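Local coordinates for protein aspartate--tRNA(Asp/Asn) ligase (Sulfolobus tokodaii, PDB 1WYD) that attaches L-aspartate to both tRNA(Asp) and tRNA(Asn), probably activating it first with ATP as Asp-AMP, at residues Phe144-Tyr149 / Leu246-Lys251; Ile300-Leu305 / Tyr348-Ile353; Ser413-Val418 / Lys424-Pro429. One frame throughout, in Å; residues are numbered along the deposited sequence.

All three contacts belong largely to the class II catalytic domain and follow one another along the chain, each closing before the next opens. Interaction 1 joins helices 128-150 and 235-256 beside the eight-stranded sheet. Interaction 2 sits about 24 Å away, centre to centre, where helix 302-312 meets the hairpin leading into strand 351-358 of that same sheet; the nearest atoms of the two contacts are about 6 Å apart. Interaction 3 follows helix 401-409, about 27 Å from interaction 1 and about 22 Å from interaction 2, centre to centre. Interactions 1 and 3, on opposite sides of the chain's centre, both lie where the catalytic domain meets its partner in the homodimer.

Interaction 1: Phe144-Tyr149 / Leu246-Lys251; sequences FRETLY and LHNIVK
Asn248 extends its amide from helix 235-256 to the carboxylate of Glu146 on helix 128-150. The two side chains cross at about a right angle, with carboxylate and amide planes 50° apart. Asn248 ND2 gives a nearly straight hydrogen bond of 2.7 Å to Glu146 OE2, which accepts on its anti lone pair and lies close to the amide plane. Both groups reach across because Asn248 CG stands anti to the backbone N (chi1 -174°) and Glu146 does likewise. Thr147 runs past Asn248 in the opposite direction, its OG1 3.3 Å from Asn248 CB. Ala143 O accepts bonds from both Asn248 ND2 and Thr147 OG1, so the amide nitrogen is gripped by two acceptors of helix 128-150. Replacing Asn248 with a leucine would probably leave Glu146 OE2 and Ala143 O without this donor. Deeper in, Ile249 CD1 meets Phe144 CB at 4.3 Å, while the Phe144 ring is turned to strands 201-209 and 222-231, with Leu148 CD1 over one face, toward its rim. The two short helix segments run roughly antiparallel (139°), their axes 8.9 Å apart. Arg145 and Tyr149 meet the second subunit, as suits the long motif 1 helix of class II synthetases, a dimer-forming element.

Interaction 2: Ile300-Leu305 / Tyr348-Ile353; sequences IGTPEL and YKFLEI
This is a small apolar contact between the first turn of helix 302-312 and the tight hairpin turn that joins strands 343-348 and 351-358, two inner strands of the catalytic sheet. Tyr348 and Leu351 close that turn with a reciprocal pair of backbone bonds, which puts Lys349 and Phe350 at its tip. Leu305 points at the tip: its CB lies 3.8 Å from Phe350 CB, and the CD1 branch reaches on to Phe350 O, at 3.3 Å. Farther out, the methyl CG2 of Thr302 approaches Phe350 CD2 obliquely, at 3.7 Å. The Phe350 CG sits between the backbone N and the carbonyl carbon (chi1 59°), which carries the ring, through CD2, to the Thr302 methyl; the ring also makes a cation-pi contact with Arg306, one residue past Leu305. On the helix side, Gly301 is the N-cap, and its O accepts from Leu305 N at 2.9 Å. Leu305 also packs on Tyr317 and Ile319 of the neighbouring strand 316-320, tying the helix to the sheet. Two residues beyond Phe350 comes Glu352, predicted to bind ATP and magnesium, whose O accepts a bond from Arg403. The hairpin thus leads directly into the antiparallel active-site sheet characteristic of class II synthetases.

Interaction 3: Ser413-Val418 / Lys424-Pro429; sequences SVKEIV and KKRLTP. With SO4 (sulfate ion), chain G.
Lys415 and Arg426 carry the contact, and it is one of like charges. The lysine chain, bent at chi2 and chi3, crosses the arginine at about a right angle and lays its end over one face of the guanidinium: CE stands 3.3 Å above the plane over its centre, and Lys415 NZ is 3.0 Å from Arg426 NH2. Both are donors, so nothing bonds them to each other. Acids flank the arginine: Asp115 forms a salt bridge with Arg426 NH1 and Asp423 with NE. Ile114 of helix 114-118 packs against both side chains. Anion binding forms a second group. A sulfate, probably from the crystallisation liquor, sits by the type I turn that starts at Ser413; Val414 N makes a weak bond of 3.4 Å to its O3, and Phe218 N donates too. The separation of 2.4 Å between Ser413 OG and sulfate O4 is too short to be trusted in detail. Within the turn, Ser413 OG also accepts weakly from Lys415 N, as in an ST turn. At the subunit boundary, Arg426 O takes a hydrogen bond from Tyr177 of the second subunit. Chemically, the close pair of cations is probably tolerated because Asp115 and Asp423 are likely to offset much of the arginine's charge.

Interaction 1: Phe144-Tyr149 / Leu246-Lys251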
loop_
_atom_site.group_PDB
_atom_site.type_symbol
_atom_site.label_atom_id
_atom_site.label_comp_id
_atom_site.label_asym_id
_atom_site.label_seq_id
_atom_site.Cartn_x
_atom_site.Cartn_y
_atom_site.Cartn_z
ATOM N N PHE B 144 11.609 -1.840 -1.163
ATOM C CA PHE B 144 11.088 -1.550 -2.489
ATOM C C PHE B 144 10.847 -0.053 -2.583
ATOM O O PHE B 144 11.218 0.573 -3.547
ATOM C CB PHE B 144 9.783 -2.340 -2.695
ATOM C CG PHE B 144 9.006 -1.971 -3.937
ATOM C CD1 PHE B 144 9.393 -2.470 -5.190
ATOM C CD2 PHE B 144 7.846 -1.170 -3.846
ATOM C CE1 PHE B 144 8.690 -2.168 -6.335
ATOM C CE2 PHE B 144 7.104 -0.849 -5.003
ATOM C CZ PHE B 144 7.527 -1.374 -6.267
ATOM N N ARG B 145 10.194 0.519 -1.577
ATOM C CA ARG B 145 9.791 1.906 -1.670
ATOM C C ARG B 145 11.031 2.792 -1.500
ATOM O O ARG B 145 11.197 3.792 -2.201
ATOM C CB ARG B 145 8.733 2.207 -0.639
ATOM C CG ARG B 145 7.399 1.510 -0.891
ATOM C CD ARG B 145 6.298 2.069 -0.027
ATOM N NE ARG B 145 5.084 1.260 -0.068
ATOM C CZ ARG B 145 4.784 0.293 0.793
ATOM N NH1 ARG B 145 5.622 0.002 1.775
ATOM N NH2 ARG B 145 3.625 -0.385 0.687
ATOM N N GLU B 146 11.910 2.398 -0.591
ATOM C CA GLU B 146 13.148 3.137 -0.324
ATOM C C GLU B 146 13.937 3.441 -1.599
ATOM O O GLU B 146 14.249 4.596 -1.872
ATOM C CB GLU B 146 13.972 2.347 0.693
ATOM C CG GLU B 146 15.342 2.891 1.008
ATOM C CD GLU B 146 16.084 1.924 1.897
ATOM O OE1 GLU B 146 16.285 2.246 3.092
ATOM O OE2 GLU B 146 16.415 0.825 1.405
ATOM N N THR B 147 14.185 2.409 -2.414
ATOM C CA THR B 147 14.884 2.554 -3.677
ATOM C C THR B 147 14.168 3.532 -4.579
ATOM O O THR B 147 14.811 4.360 -5.259
ATOM C CB THR B 147 15.022 1.194 -4.396
ATOM O OG1 THR B 147 15.796 0.325 -3.578
ATOM C CG2 THR B 147 15.914 1.317 -5.648
ATOM N N LEU B 148 12.834 3.440 -4.576
ATOM C CA LEU B 148 12.007 4.235 -5.468
ATOM C C LEU B 148 11.987 5.713 -5.102
ATOM O O LEU B 148 11.999 6.575 -6.009
ATOM C CB LEU B 148 10.590 3.642 -5.548
ATOM C CG LEU B 148 10.596 2.429 -6.458
ATOM C CD1 LEU B 148 9.445 1.511 -6.080
ATOM C CD2 LEU B 148 10.548 2.855 -7.918
ATOM N N TYR B 149 11.948 6.001 -3.790
ATOM C CA TYR B 149 11.988 7.364 -3.268
ATOM C C TYR B 149 13.304 7.993 -3.616
ATOM O O TYR B 149 13.351 9.164 -3.937
ATOM C CB TYR B 149 11.873 7.417 -1.730
ATOM C CG TYR B 149 10.592 6.957 -1.120
ATOM C CD1 TYR B 149 9.358 7.390 -1.615
ATOM C CD2 TYR B 149 10.594 6.085 -0.030
ATOM C CE1 TYR B 149 8.157 6.951 -1.041
ATOM C CE2 TYR B 149 9.380 5.638 0.567
ATOM C CZ TYR B 149 8.170 6.072 0.048
ATOM O OH TYR B 149 6.952 5.661 0.622
ATOM N N LEU B 246 15.649 -4.807 -6.680
ATOM C CA LEU B 246 15.790 -6.201 -6.251
ATOM C C LEU B 246 17.034 -6.400 -5.431
ATOM O O LEU B 246 17.043 -7.146 -4.464
ATOM C CB LEU B 246 15.876 -7.111 -7.458
ATOM C CG LEU B 246 14.635 -7.366 -8.288
ATOM C CD1 LEU B 246 14.977 -8.418 -9.317
ATOM C CD2 LEU B 246 13.540 -7.873 -7.390
ATOM N N HIS B 247 18.081 -5.700 -5.820
ATOM C CA HIS B 247 19.329 -5.717 -5.100
ATOM C C HIS B 247 19.140 -5.142 -3.707
ATOM O O HIS B 247 19.640 -5.699 -2.714
ATOM C CB HIS B 247 20.392 -4.927 -5.878
ATOM C CG HIS B 247 21.747 -5.001 -5.268
ATOM N ND1 HIS B 247 22.594 -6.070 -5.470
ATOM C CD2 HIS B 247 22.376 -4.179 -4.404
ATOM C CE1 HIS B 247 23.709 -5.883 -4.789
ATOM N NE2 HIS B 247 23.596 -4.747 -4.125
ATOM N N ASN B 248 18.423 -4.036 -3.595
ATOM C CA ASN B 248 18.240 -3.467 -2.257
ATOM C C ASN B 248 17.338 -4.348 -1.384
ATOM O O ASN B 248 17.490 -4.390 -0.137
ATOM C CB ASN B 248 17.715 -2.044 -2.367
ATOM C CG ASN B 248 17.638 -1.339 -1.046
ATOM O OD1 ASN B 248 18.655 -1.175 -0.368
ATOM N ND2 ASN B 248 16.426 -0.859 -0.683
ATOM N N ILE B 249 16.410 -5.051 -2.054
ATOM C CA ILE B 249 15.505 -5.983 -1.420
ATOM C C ILE B 249 16.299 -7.137 -0.818
ATOM O O ILE B 249 16.290 -7.327 0.380
ATOM C CB ILE B 249 14.379 -6.482 -2.423
ATOM C CG1 ILE B 249 13.369 -5.368 -2.674
ATOM C CG2 ILE B 249 13.632 -7.645 -1.841
ATOM C CD1 ILE B 249 12.372 -5.668 -3.724
ATOM N N VAL B 250 16.992 -7.908 -1.641
ATOM C CA VAL B 250 17.745 -9.043 -1.105
ATOM C C VAL B 250 18.788 -8.611 -0.064
ATOM O O VAL B 250 18.961 -9.273 0.991
ATOM C CB VAL B 250 18.370 -9.891 -2.208
ATOM C CG1 VAL B 250 17.278 -10.385 -3.198
ATOM C CG2 VAL B 250 19.388 -9.102 -2.951
ATOM N N LYS B 251 19.416 -7.462 -0.305
ATOM C CA LYS B 251 20.348 -6.904 0.678
ATOM C C LYS B 251 19.667 -6.602 2.013
ATOM O O LYS B 251 20.227 -6.865 3.072
ATOM C CB LYS B 251 21.029 -5.642 0.131
ATOM C CG LYS B 251 22.245 -5.169 0.921
ATOM C CD LYS B 251 22.666 -3.762 0.471
ATOM C CE LYS B 251 24.021 -3.352 1.073
ATOM N NZ LYS B 251 23.966 -1.946 1.603
#

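Interaction 2: Ile300-Leu305 / Tyr348-Ile353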
loop_
_atom_site.group_PDB
_atom_site.type_symbol
_atom_site.label_atom_id
_atom_site.label_comp_id
_atom_site.label_asym_id
_atom_site.label_seq_id
_atom_site.Cartn_x
_atom_site.Cartn_y
_atom_site.Cartn_z
ATOM N N ILE B 300 6.175 -19.486 -23.709
ATOM C CA ILE B 300 7.192 -20.220 -22.978
ATOM C C ILE B 300 6.630 -20.588 -21.603
ATOM O O ILE B 300 6.669 -19.803 -20.672
ATOM C CB ILE B 300 8.494 -19.387 -22.899
ATOM C CG1 ILE B 300 9.022 -19.116 -24.306
ATOM C CG2 ILE B 300 9.560 -20.080 -22.049
ATOM C CD1 ILE B 300 10.365 -18.436 -24.346
ATOM N N GLY B 301 6.102 -21.799 -21.497
ATOM C CA GLY B 301 5.483 -22.263 -20.275
ATOM C C GLY B 301 6.462 -22.663 -19.190
ATOM O O GLY B 301 7.689 -22.720 -19.407
ATOM N N THR B 302 5.903 -22.950 -18.011
ATOM C CA THR B 302 6.695 -23.397 -16.873
ATOM C C THR B 302 7.610 -24.544 -17.258
ATOM O O THR B 302 8.834 -24.458 -17.006
ATOM C CB THR B 302 5.803 -23.797 -15.709
ATOM O OG1 THR B 302 5.083 -22.647 -15.271
ATOM C CG2 THR B 302 6.642 -24.199 -14.502
ATOM N N PRO B 303 7.050 -25.601 -17.878
ATOM C CA PRO B 303 7.869 -26.737 -18.330
ATOM C C PRO B 303 9.094 -26.231 -19.094
ATOM O O PRO B 303 10.185 -26.698 -18.765
ATOM C CB PRO B 303 6.928 -27.534 -19.245
ATOM C CG PRO B 303 5.703 -26.612 -19.471
ATOM C CD PRO B 303 5.625 -25.784 -18.220
ATOM N N GLU B 304 8.937 -25.258 -20.005
ATOM C CA GLU B 304 10.075 -24.643 -20.716
ATOM C C GLU B 304 11.039 -23.844 -19.832
ATOM O O GLU B 304 12.273 -23.905 -20.022
ATOM C CB GLU B 304 9.592 -23.775 -21.890
ATOM C CG GLU B 304 9.217 -24.601 -23.117
ATOM C CD GLU B 304 7.758 -25.068 -23.116
ATOM O OE1 GLU B 304 7.424 -26.027 -22.387
ATOM O OE2 GLU B 304 6.945 -24.471 -23.862
ATOM N N LEU B 305 10.481 -23.088 -18.882
ATOM C CA LEU B 305 11.291 -22.290 -17.955
ATOM C C LEU B 305 12.192 -23.188 -17.124
ATOM O O LEU B 305 13.328 -22.819 -16.801
ATOM C CB LEU B 305 10.415 -21.453 -17.043
ATOM C CG LEU B 305 9.549 -20.377 -17.669
ATOM C CD1 LEU B 305 8.611 -19.811 -16.608
ATOM C CD2 LEU B 305 10.407 -19.262 -18.279
ATOM N N TYR B 348 12.687 -15.957 -12.011
ATOM C CA TYR B 348 13.495 -16.624 -10.991
ATOM C C TYR B 348 13.323 -18.135 -11.035
ATOM O O TYR B 348 12.257 -18.650 -10.681
ATOM C CB TYR B 348 13.138 -16.122 -9.593
ATOM C CG TYR B 348 13.796 -16.923 -8.498
ATOM C CD1 TYR B 348 13.063 -17.799 -7.706
ATOM C CD2 TYR B 348 15.161 -16.808 -8.258
ATOM C CE1 TYR B 348 13.672 -18.531 -6.693
ATOM C CE2 TYR B 348 15.765 -17.538 -7.253
ATOM C CZ TYR B 348 15.010 -18.388 -6.468
ATOM O OH TYR B 348 15.629 -19.116 -5.462
ATOM N N LYS B 349 14.393 -18.831 -11.418
ATOM C CA LYS B 349 14.387 -20.266 -11.791
ATOM C C LYS B 349 13.345 -20.640 -12.852
ATOM O O LYS B 349 13.607 -20.548 -14.036
ATOM C CB LYS B 349 14.309 -21.178 -10.554
ATOM C CG LYS B 349 15.485 -20.969 -9.605
ATOM C CD LYS B 349 15.619 -22.055 -8.552
ATOM C CE LYS B 349 16.649 -21.585 -7.530
ATOM N NZ LYS B 349 16.818 -22.458 -6.331
ATOM N N PHE B 350 12.146 -21.037 -12.442
ATOM C CA PHE B 350 11.072 -21.277 -13.401
ATOM C C PHE B 350 9.808 -20.494 -13.056
ATOM O O PHE B 350 8.706 -20.885 -13.451
ATOM C CB PHE B 350 10.746 -22.780 -13.477
ATOM C CG PHE B 350 10.310 -23.370 -12.160
ATOM C CD1 PHE B 350 11.241 -23.989 -11.327
ATOM C CD2 PHE B 350 8.979 -23.286 -11.747
ATOM C CE1 PHE B 350 10.864 -24.520 -10.082
ATOM C CE2 PHE B 350 8.586 -23.796 -10.518
ATOM C CZ PHE B 350 9.539 -24.420 -9.674
ATOM N N LEU B 351 9.944 -19.396 -12.329
ATOM C CA LEU B 351 8.760 -18.607 -11.975
ATOM C C LEU B 351 8.864 -17.184 -12.514
ATOM O O LEU B 351 9.931 -16.560 -12.433
ATOM C CB LEU B 351 8.578 -18.607 -10.456
ATOM C CG LEU B 351 7.317 -18.016 -9.811
ATOM C CD1 LEU B 351 5.972 -18.801 -10.127
ATOM C CD2 LEU B 351 7.604 -17.973 -8.340
ATOM N N GLU B 352 7.778 -16.677 -13.089
ATOM C CA GLU B 352 7.763 -15.297 -13.581
ATOM C C GLU B 352 7.498 -14.367 -12.402
ATOM O O GLU B 352 6.570 -14.562 -11.633
ATOM C CB GLU B 352 6.741 -15.096 -14.696
ATOM C CG GLU B 352 6.771 -13.718 -15.358
ATOM C CD GLU B 352 5.409 -13.315 -15.927
ATOM O OE1 GLU B 352 4.923 -13.982 -16.878
ATOM O OE2 GLU B 352 4.820 -12.325 -15.437
ATOM N N ILE B 353 8.337 -13.373 -12.235
ATOM C CA ILE B 353 8.264 -12.578 -11.031
ATOM C C ILE B 353 7.794 -11.192 -11.404
ATOM O O ILE B 353 7.087 -10.539 -10.637
ATOM C CB ILE B 353 9.656 -12.529 -10.393
ATOM C CG1 ILE B 353 10.100 -13.948 -10.074
ATOM C CG2 ILE B 353 9.697 -11.574 -9.206
ATOM C CD1 ILE B 353 9.970 -14.367 -8.646
#

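Interaction 3: Ser413-Val418 / Lys424-Pro429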
loop_
_atom_site.group_PDB
_atom_site.type_symbol
_atom_site.label_atom_id
_atom_site.label_comp_id
_atom_site.label_asym_id
_atom_site.label_seq_id
_atom_site.Cartn_x
_atom_site.Cartn_y
_atom_site.Cartn_z
ATOM N N SER B 413 5.023 -22.528 -2.186
ATOM C CA SER B 413 3.560 -22.421 -2.330
ATOM C C SER B 413 3.060 -21.033 -1.956
ATOM O O SER B 413 3.344 -20.511 -0.873
ATOM C CB SER B 413 2.834 -23.491 -1.527
ATOM O OG SER B 413 1.416 -23.363 -1.647
ATOM N N VAL B 414 2.322 -20.438 -2.878
ATOM C CA VAL B 414 1.689 -19.141 -2.662
ATOM C C VAL B 414 0.649 -19.155 -1.533
ATOM O O VAL B 414 0.380 -18.131 -0.929
ATOM C CB VAL B 414 1.056 -18.653 -3.953
ATOM C CG1 VAL B 414 -0.321 -19.320 -4.182
ATOM C CG2 VAL B 414 0.980 -17.160 -3.961
ATOM N N LYS B 415 0.091 -20.317 -1.229
ATOM C CA LYS B 415 -0.906 -20.386 -0.158
ATOM C C LYS B 415 -0.180 -20.518 1.145
ATOM O O LYS B 415 -0.761 -20.425 2.204
ATOM C CB LYS B 415 -1.842 -21.580 -0.339
ATOM C CG LYS B 415 -2.480 -21.679 -1.713
ATOM C CD LYS B 415 -2.637 -23.165 -2.101
ATOM C CE LYS B 415 -3.792 -23.797 -1.351
ATOM N NZ LYS B 415 -4.086 -25.137 -1.919
ATOM N N GLU B 416 1.107 -20.786 1.053
ATOM C CA GLU B 416 1.939 -20.759 2.227
ATOM C C GLU B 416 2.558 -19.368 2.478
ATOM O O GLU B 416 3.116 -19.125 3.545
ATOM C CB GLU B 416 3.001 -21.822 2.108
ATOM C CG GLU B 416 2.468 -23.179 1.762
ATOM C CD GLU B 416 3.043 -24.242 2.652
ATOM O OE1 GLU B 416 4.247 -24.123 3.056
ATOM O OE2 GLU B 416 2.289 -25.202 2.937
ATOM N N ILE B 417 2.456 -18.458 1.516
ATOM C CA ILE B 417 2.999 -17.110 1.699
ATOM C C ILE B 417 1.888 -16.122 2.086
ATOM O O ILE B 417 2.036 -15.319 3.024
ATOM C CB ILE B 417 3.794 -16.673 0.426
ATOM C CG1 ILE B 417 5.145 -17.413 0.369
ATOM C CG2 ILE B 417 4.028 -15.165 0.393
ATOM C CD1 ILE B 417 5.751 -17.664 -1.029
ATOM N N VAL B 418 0.749 -16.223 1.394
ATOM C CA VAL B 418 -0.320 -15.272 1.616
ATOM C C VAL B 418 -1.119 -15.745 2.836
ATOM O O VAL B 418 -1.683 -16.850 2.831
ATOM C CB VAL B 418 -1.179 -15.094 0.354
ATOM C CG1 VAL B 418 -2.404 -14.243 0.619
ATOM C CG2 VAL B 418 -0.345 -14.535 -0.769
ATOM N N LYS B 424 -10.533 -20.201 -6.357
ATOM C CA LYS B 424 -11.810 -20.795 -6.745
ATOM C C LYS B 424 -12.456 -21.668 -5.674
ATOM O O LYS B 424 -13.682 -21.811 -5.664
ATOM C CB LYS B 424 -11.750 -21.476 -8.129
ATOM C CG LYS B 424 -11.547 -22.978 -8.144
ATOM C CD LYS B 424 -11.428 -23.506 -9.593
ATOM C CE LYS B 424 -10.712 -24.896 -9.672
ATOM N NZ LYS B 424 -9.219 -24.842 -9.461
ATOM N N LYS B 425 -11.661 -22.190 -4.744
ATOM C CA LYS B 425 -12.192 -23.047 -3.687
ATOM C C LYS B 425 -11.973 -22.472 -2.310
ATOM O O LYS B 425 -12.215 -23.152 -1.301
ATOM C CB LYS B 425 -11.565 -24.426 -3.765
ATOM N N ARG B 426 -11.505 -21.226 -2.265
ATOM C CA ARG B 426 -11.032 -20.612 -1.029
ATOM C C ARG B 426 -11.461 -19.154 -0.938
ATOM O O ARG B 426 -11.082 -18.314 -1.763
ATOM C CB ARG B 426 -9.517 -20.799 -0.868
ATOM C CG ARG B 426 -9.173 -22.189 -0.301
ATOM C CD ARG B 426 -7.684 -22.570 -0.269
ATOM N NE ARG B 426 -7.302 -23.000 -1.594
ATOM C CZ ARG B 426 -7.061 -24.248 -1.965
ATOM N NH1 ARG B 426 -7.093 -25.247 -1.095
ATOM N NH2 ARG B 426 -6.750 -24.486 -3.228
ATOM N N LEU B 427 -12.304 -18.895 0.049
ATOM C CA LEU B 427 -12.921 -17.618 0.241
ATOM C C LEU B 427 -12.903 -17.348 1.717
ATOM O O LEU B 427 -13.017 -16.213 2.120
ATOM C CB LEU B 427 -14.368 -17.638 -0.267
ATOM C CG LEU B 427 -15.280 -16.464 0.117
ATOM C CD1 LEU B 427 -14.663 -15.152 -0.425
ATOM C CD2 LEU B 427 -16.741 -16.675 -0.375
ATOM N N THR B 428 -12.809 -18.380 2.544
ATOM C CA THR B 428 -12.741 -18.137 3.992
ATOM C C THR B 428 -11.755 -19.085 4.696
ATOM O O THR B 428 -11.703 -20.251 4.347
ATOM C CB THR B 428 -14.144 -18.171 4.668
ATOM O OG1 THR B 428 -14.514 -19.518 4.919
ATOM C CG2 THR B 428 -15.206 -17.730 3.722
ATOM N N PRO B 429 -10.969 -18.590 5.665
ATOM C CA PRO B 429 -11.102 -17.234 6.192
ATOM C C PRO B 429 -10.592 -16.257 5.145
ATOM O O PRO B 429 -9.887 -16.631 4.208
ATOM C CB PRO B 429 -10.180 -17.257 7.418
ATOM C CG PRO B 429 -9.103 -18.267 7.056
ATOM C CD PRO B 429 -9.834 -19.304 6.292
ATOM O OXT PRO B 429 -10.873 -15.063 5.141
HETATM S S SO4 G . 0.268 -23.332 -5.001
HETATM O O1 SO4 G . 1.023 -24.573 -5.158
HETATM O O2 SO4 G . -0.984 -23.426 -5.783
HETATM O O3 SO4 G . 1.098 -22.218 -5.491
HETATM O O4 SO4 G . -0.039 -23.149 -3.580
#